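Local coordinates for protein ribonucleoside-diphosphate reductase small chain 2 (Saccharomyces cerevisiae, PDB 1JK0) that forms, with a related small subunit, the heterodimeric small subunit of ribonucleotide reductase, is required for that partner's folding, and so supports production of deoxyribonucleotides for DNA synthesis, at residues S55-D67 and M206-D219. Residues are numbered along the deposited sequence; the frame is centred on the assembly and turned at random.
Sequences SFWTAEEIELAKD and MPGLAMANRNICRD
With chi1 at 56°, CG of Trp57 sits between its backbone N and carbonyl carbon and the indole reaches Asp219, while Asp67 holds CG anti to its own N and swings its carboxylate to the start of helix 207-232. Thus the extended loop after helix 43-54 is tied at two places to a long helix of the ferritin-like helical bundle of ribonucleotide reductase small chains. Indole suits its place by joining a wide apolar surface to one N-H: Trp57 NE1 donates to Asp219 OD2 at 2.8 Å, nearly straight, in the ring plane and onto the syn lone pair. Tyr127 also hydrogen-bonds to OD2, so two partners grip this buried oxygen. Asp219 OD1 forms a salt bridge with Arg218 NH2 at 2.6 Å, so the two oxygens serve different partners. Over one indole face lies Asn215, its amide turned 45° from the ring, with CB and ND2 above the same face. Ile216 brings CG1 to the benzo edge, and its side chain also lies near Tyr131, the predicted active-site residue. Farther along, branched Ile62 lays CD1 against CB of the small Ala212, an apolar contact. Gly208 has no side chain on the side facing the loop, and the helix backbone comes right up to Glu63 and Leu64, with CA of Leu64 and CA of Gly208 5.2 Å apart. A carboxylate suits the helix start, where first-turn N-H groups lack a preceding helical carbonyl: Gly208 N donates to Asp67 OD1 at 2.7 Å, approaching from above the carboxylate plane, 61° out of it.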
loop_
_atom_site.group_PDB
_atom_site.type_symbol
_atom_site.label_atom_id
_atom_site.label_comp_id
_atom_site.label_asym_id
_atom_site.label_seq_id
_atom_site.Cartn_x
_atom_site.Cartn_y
_atom_site.Cartn_z
ATOM N N SER B 55 14.283 9.902 1.085
ATOM C CA SER B 55 15.280 9.164 1.852
ATOM C C SER B 55 15.172 7.648 1.726
ATOM O O SER B 55 15.925 6.914 2.378
ATOM C CB SER B 55 15.172 9.527 3.332
ATOM O OG SER B 55 14.084 8.833 3.959
ATOM N N PHE B 56 14.236 7.174 0.911
ATOM C CA PHE B 56 14.054 5.742 0.724
ATOM C C PHE B 56 15.377 4.960 0.559
ATOM O O PHE B 56 16.169 5.228 -0.345
ATOM C CB PHE B 56 13.151 5.510 -0.482
ATOM C CG PHE B 56 13.030 4.074 -0.886
ATOM C CD1 PHE B 56 12.333 3.172 -0.093
ATOM C CD2 PHE B 56 13.630 3.619 -2.044
ATOM C CE1 PHE B 56 12.234 1.826 -0.452
ATOM C CE2 PHE B 56 13.539 2.282 -2.412
ATOM C CZ PHE B 56 12.840 1.381 -1.609
ATOM N N TRP B 57 15.610 3.998 1.446
ATOM C CA TRP B 57 16.808 3.169 1.389
ATOM C C TRP B 57 16.404 1.709 1.633
ATOM O O TRP B 57 15.281 1.419 2.075
ATOM C CB TRP B 57 17.829 3.616 2.441
ATOM C CG TRP B 57 17.305 3.629 3.853
ATOM C CD1 TRP B 57 16.481 4.565 4.421
ATOM C CD2 TRP B 57 17.553 2.643 4.871
ATOM N NE1 TRP B 57 16.206 4.222 5.725
ATOM C CE2 TRP B 57 16.852 3.051 6.027
ATOM C CE3 TRP B 57 18.301 1.453 4.914
ATOM C CZ2 TRP B 57 16.881 2.311 7.220
ATOM C CZ3 TRP B 57 18.330 0.720 6.093
ATOM C CH2 TRP B 57 17.625 1.153 7.235
ATOM N N THR B 58 17.312 0.786 1.350
ATOM C CA THR B 58 17.006 -0.624 1.533
ATOM C C THR B 58 18.117 -1.387 2.263
ATOM O O THR B 58 19.206 -0.854 2.504
ATOM C CB THR B 58 16.757 -1.288 0.183
ATOM O OG1 THR B 58 17.932 -1.172 -0.633
ATOM C CG2 THR B 58 15.563 -0.621 -0.521
ATOM N N ALA B 59 17.831 -2.627 2.646
ATOM C CA ALA B 59 18.820 -3.442 3.337
ATOM C C ALA B 59 20.054 -3.649 2.425
ATOM O O ALA B 59 21.205 -3.582 2.880
ATOM C CB ALA B 59 18.190 -4.782 3.732
ATOM N N GLU B 60 19.804 -3.870 1.135
ATOM C CA GLU B 60 20.879 -4.071 0.170
ATOM C C GLU B 60 21.874 -2.919 0.173
ATOM O O GLU B 60 23.055 -3.123 -0.061
ATOM C CB GLU B 60 20.325 -4.226 -1.251
ATOM C CG GLU B 60 19.659 -5.562 -1.566
ATOM C CD GLU B 60 18.319 -5.751 -0.879
ATOM O OE1 GLU B 60 17.714 -6.828 -1.069
ATOM O OE2 GLU B 60 17.864 -4.832 -0.156
ATOM N N GLU B 61 21.398 -1.705 0.421
ATOM C CA GLU B 61 22.277 -0.537 0.440
ATOM C C GLU B 61 23.150 -0.518 1.682
ATOM O O GLU B 61 23.877 0.447 1.931
ATOM C CB GLU B 61 21.454 0.761 0.348
ATOM C CG GLU B 61 21.049 1.110 -1.078
ATOM C CD GLU B 61 20.323 2.438 -1.208
ATOM O OE1 GLU B 61 20.279 2.965 -2.340
ATOM O OE2 GLU B 61 19.791 2.958 -0.205
ATOM N N ILE B 62 23.074 -1.599 2.454
ATOM C CA ILE B 62 23.849 -1.739 3.678
ATOM C C ILE B 62 24.793 -2.924 3.594
ATOM O O ILE B 62 24.386 -4.024 3.219
ATOM C CB ILE B 62 22.931 -1.940 4.887
ATOM C CG1 ILE B 62 22.248 -0.620 5.231
ATOM C CG2 ILE B 62 23.728 -2.456 6.072
ATOM C CD1 ILE B 62 21.307 -0.702 6.412
ATOM N N GLU B 63 26.054 -2.690 3.949
ATOM C CA GLU B 63 27.077 -3.730 3.930
ATOM C C GLU B 63 27.440 -4.229 5.336
ATOM O O GLU B 63 27.959 -3.480 6.165
ATOM C CB GLU B 63 28.344 -3.213 3.249
ATOM C CG GLU B 63 29.382 -4.288 3.050
ATOM C CD GLU B 63 28.916 -5.348 2.077
ATOM O OE1 GLU B 63 29.043 -5.131 0.853
ATOM O OE2 GLU B 63 28.403 -6.391 2.536
ATOM N N LEU B 64 27.159 -5.496 5.605
ATOM C CA LEU B 64 27.487 -6.066 6.900
ATOM C C LEU B 64 28.731 -6.922 6.753
ATOM O O LEU B 64 29.321 -7.356 7.740
ATOM C CB LEU B 64 26.345 -6.929 7.419
ATOM C CG LEU B 64 25.065 -6.203 7.799
ATOM C CD1 LEU B 64 24.133 -7.206 8.471
ATOM C CD2 LEU B 64 25.386 -5.039 8.732
ATOM N N ALA B 65 29.110 -7.185 5.510
ATOM C CA ALA B 65 30.298 -7.978 5.262
ATOM C C ALA B 65 31.423 -7.113 5.787
ATOM O O ALA B 65 31.310 -5.887 5.788
ATOM C CB ALA B 65 30.470 -8.231 3.764
ATOM N N LYS B 66 32.499 -7.737 6.242
ATOM C CA LYS B 66 33.613 -6.969 6.766
ATOM C C LYS B 66 33.126 -5.944 7.786
ATOM O O LYS B 66 33.692 -4.860 7.926
ATOM C CB LYS B 66 34.360 -6.270 5.623
ATOM C CG LYS B 66 35.400 -7.149 4.925
ATOM C CD LYS B 66 36.446 -7.672 5.918
ATOM C CE LYS B 66 37.094 -6.539 6.706
ATOM N NZ LYS B 66 38.060 -7.046 7.716
ATOM N N ASP B 67 32.050 -6.303 8.475
ATOM C CA ASP B 67 31.455 -5.473 9.522
ATOM C C ASP B 67 31.242 -6.436 10.684
ATOM O O ASP B 67 31.119 -6.029 11.836
ATOM C CB ASP B 67 30.103 -4.896 9.070
ATOM C CG ASP B 67 29.458 -4.005 10.127
ATOM O OD1 ASP B 67 29.951 -2.881 10.349
ATOM O OD2 ASP B 67 28.459 -4.428 10.745
ATOM N N MET B 206 32.371 -1.095 13.411
ATOM C CA MET B 206 31.168 -1.524 12.684
ATOM C C MET B 206 30.509 -0.437 11.824
ATOM O O MET B 206 29.522 0.174 12.234
ATOM C CB MET B 206 30.122 -2.082 13.663
ATOM C CG MET B 206 30.613 -3.222 14.542
ATOM S SD MET B 206 29.278 -4.149 15.354
ATOM C CE MET B 206 28.848 -3.056 16.706
ATOM N N PRO B 207 31.035 -0.194 10.609
ATOM C CA PRO B 207 30.477 0.826 9.711
ATOM C C PRO B 207 29.045 0.521 9.290
ATOM O O PRO B 207 28.256 1.429 9.022
ATOM C CB PRO B 207 31.428 0.795 8.512
ATOM C CG PRO B 207 32.711 0.319 9.100
ATOM C CD PRO B 207 32.253 -0.779 10.029
ATOM N N GLY B 208 28.729 -0.770 9.233
ATOM C CA GLY B 208 27.405 -1.207 8.831
ATOM C C GLY B 208 26.317 -0.854 9.821
ATOM O O GLY B 208 25.499 0.029 9.560
ATOM N N LEU B 209 26.297 -1.546 10.956
ATOM C CA LEU B 209 25.299 -1.283 11.980
ATOM C C LEU B 209 25.192 0.216 12.200
ATOM O O LEU B 209 24.160 0.718 12.631
ATOM C CB LEU B 209 25.694 -1.967 13.289
ATOM C CG LEU B 209 24.815 -1.647 14.500
ATOM C CD1 LEU B 209 23.409 -2.182 14.276
ATOM C CD2 LEU B 209 25.427 -2.259 15.749
ATOM N N ALA B 210 26.271 0.923 11.889
ATOM C CA ALA B 210 26.325 2.365 12.050
ATOM C C ALA B 210 25.406 3.089 11.063
ATOM O O ALA B 210 24.607 3.937 11.475
ATOM C CB ALA B 210 27.755 2.844 11.887
ATOM N N MET B 211 25.508 2.763 9.773
ATOM C CA MET B 211 24.667 3.404 8.757
ATOM C C MET B 211 23.211 3.008 8.975
ATOM O O MET B 211 22.310 3.851 8.917
ATOM C CB MET B 211 25.094 2.989 7.344
ATOM C CG MET B 211 24.408 3.770 6.222
ATOM S SD MET B 211 24.637 3.013 4.578
ATOM C CE MET B 211 26.157 3.806 3.997
ATOM N N ALA B 212 22.989 1.720 9.224
ATOM C CA ALA B 212 21.646 1.214 9.468
ATOM C C ALA B 212 21.034 1.938 10.651
ATOM O O ALA B 212 19.857 2.274 10.630
ATOM C CB ALA B 212 21.684 -0.282 9.740
ATOM N N ASN B 213 21.831 2.184 11.683
ATOM C CA ASN B 213 21.323 2.871 12.857
ATOM C C ASN B 213 21.106 4.346 12.560
ATOM O O ASN B 213 20.071 4.901 12.896
ATOM C CB ASN B 213 22.281 2.723 14.038
ATOM C CG ASN B 213 21.679 3.237 15.340
ATOM O OD1 ASN B 213 20.777 2.616 15.907
ATOM N ND2 ASN B 213 22.167 4.381 15.810
ATOM N N ARG B 214 22.083 4.986 11.934
ATOM C CA ARG B 214 21.941 6.403 11.609
ATOM C C ARG B 214 20.599 6.644 10.892
ATOM O O ARG B 214 19.868 7.583 11.220
ATOM C CB ARG B 214 23.107 6.855 10.720
ATOM C CG ARG B 214 23.326 8.361 10.648
ATOM C CD ARG B 214 24.611 8.737 9.856
ATOM N NE ARG B 214 25.804 8.025 10.331
ATOM C CZ ARG B 214 26.305 6.925 9.764
ATOM N NH1 ARG B 214 25.733 6.404 8.686
ATOM N NH2 ARG B 214 27.360 6.316 10.293
ATOM N N ASN B 215 20.277 5.772 9.937
ATOM C CA ASN B 215 19.044 5.870 9.150
ATOM C C ASN B 215 17.738 5.686 9.907
ATOM O O ASN B 215 16.842 6.522 9.847
ATOM C CB ASN B 215 19.044 4.839 8.023
ATOM C CG ASN B 215 20.087 5.108 6.990
ATOM O OD1 ASN B 215 20.495 6.249 6.787
ATOM N ND2 ASN B 215 20.511 4.061 6.304
ATOM N N ILE B 216 17.622 4.547 10.573
ATOM C CA ILE B 216 16.425 4.219 11.322
ATOM C C ILE B 216 16.121 5.359 12.289
ATOM O O ILE B 216 14.975 5.804 12.412
ATOM C CB ILE B 216 16.614 2.866 12.075
ATOM C CG1 ILE B 216 16.844 1.749 11.049
ATOM C CG2 ILE B 216 15.395 2.550 12.936
ATOM C CD1 ILE B 216 17.084 0.374 11.642
ATOM N N CYS B 217 17.160 5.858 12.939
ATOM C CA CYS B 217 16.995 6.932 13.891
ATOM C C CYS B 217 16.499 8.159 13.162
ATOM O O CYS B 217 15.638 8.871 13.662
ATOM C CB CYS B 217 18.322 7.236 14.583
ATOM S SG CYS B 217 18.141 8.097 16.147
ATOM N N ARG B 218 17.034 8.415 11.977
ATOM C CA ARG B 218 16.585 9.583 11.224
ATOM C C ARG B 218 15.094 9.461 10.840
ATOM O O ARG B 218 14.312 10.401 11.024
ATOM C CB ARG B 218 17.431 9.759 9.959
ATOM C CG ARG B 218 17.130 11.047 9.192
ATOM C CD ARG B 218 17.471 10.893 7.722
ATOM N NE ARG B 218 16.864 9.670 7.216
ATOM C CZ ARG B 218 17.538 8.692 6.630
ATOM N NH1 ARG B 218 18.846 8.801 6.464
ATOM N NH2 ARG B 218 16.906 7.591 6.242
ATOM N N ASP B 219 14.707 8.293 10.324
ATOM C CA ASP B 219 13.334 8.046 9.912
ATOM C C ASP B 219 12.394 7.983 11.106
ATOM O O ASP B 219 11.254 8.472 11.046
ATOM C CB ASP B 219 13.235 6.732 9.136
ATOM C CG ASP B 219 14.181 6.679 7.953
ATOM O OD1 ASP B 219 14.680 7.756 7.538
ATOM O OD2 ASP B 219 14.413 5.562 7.433
#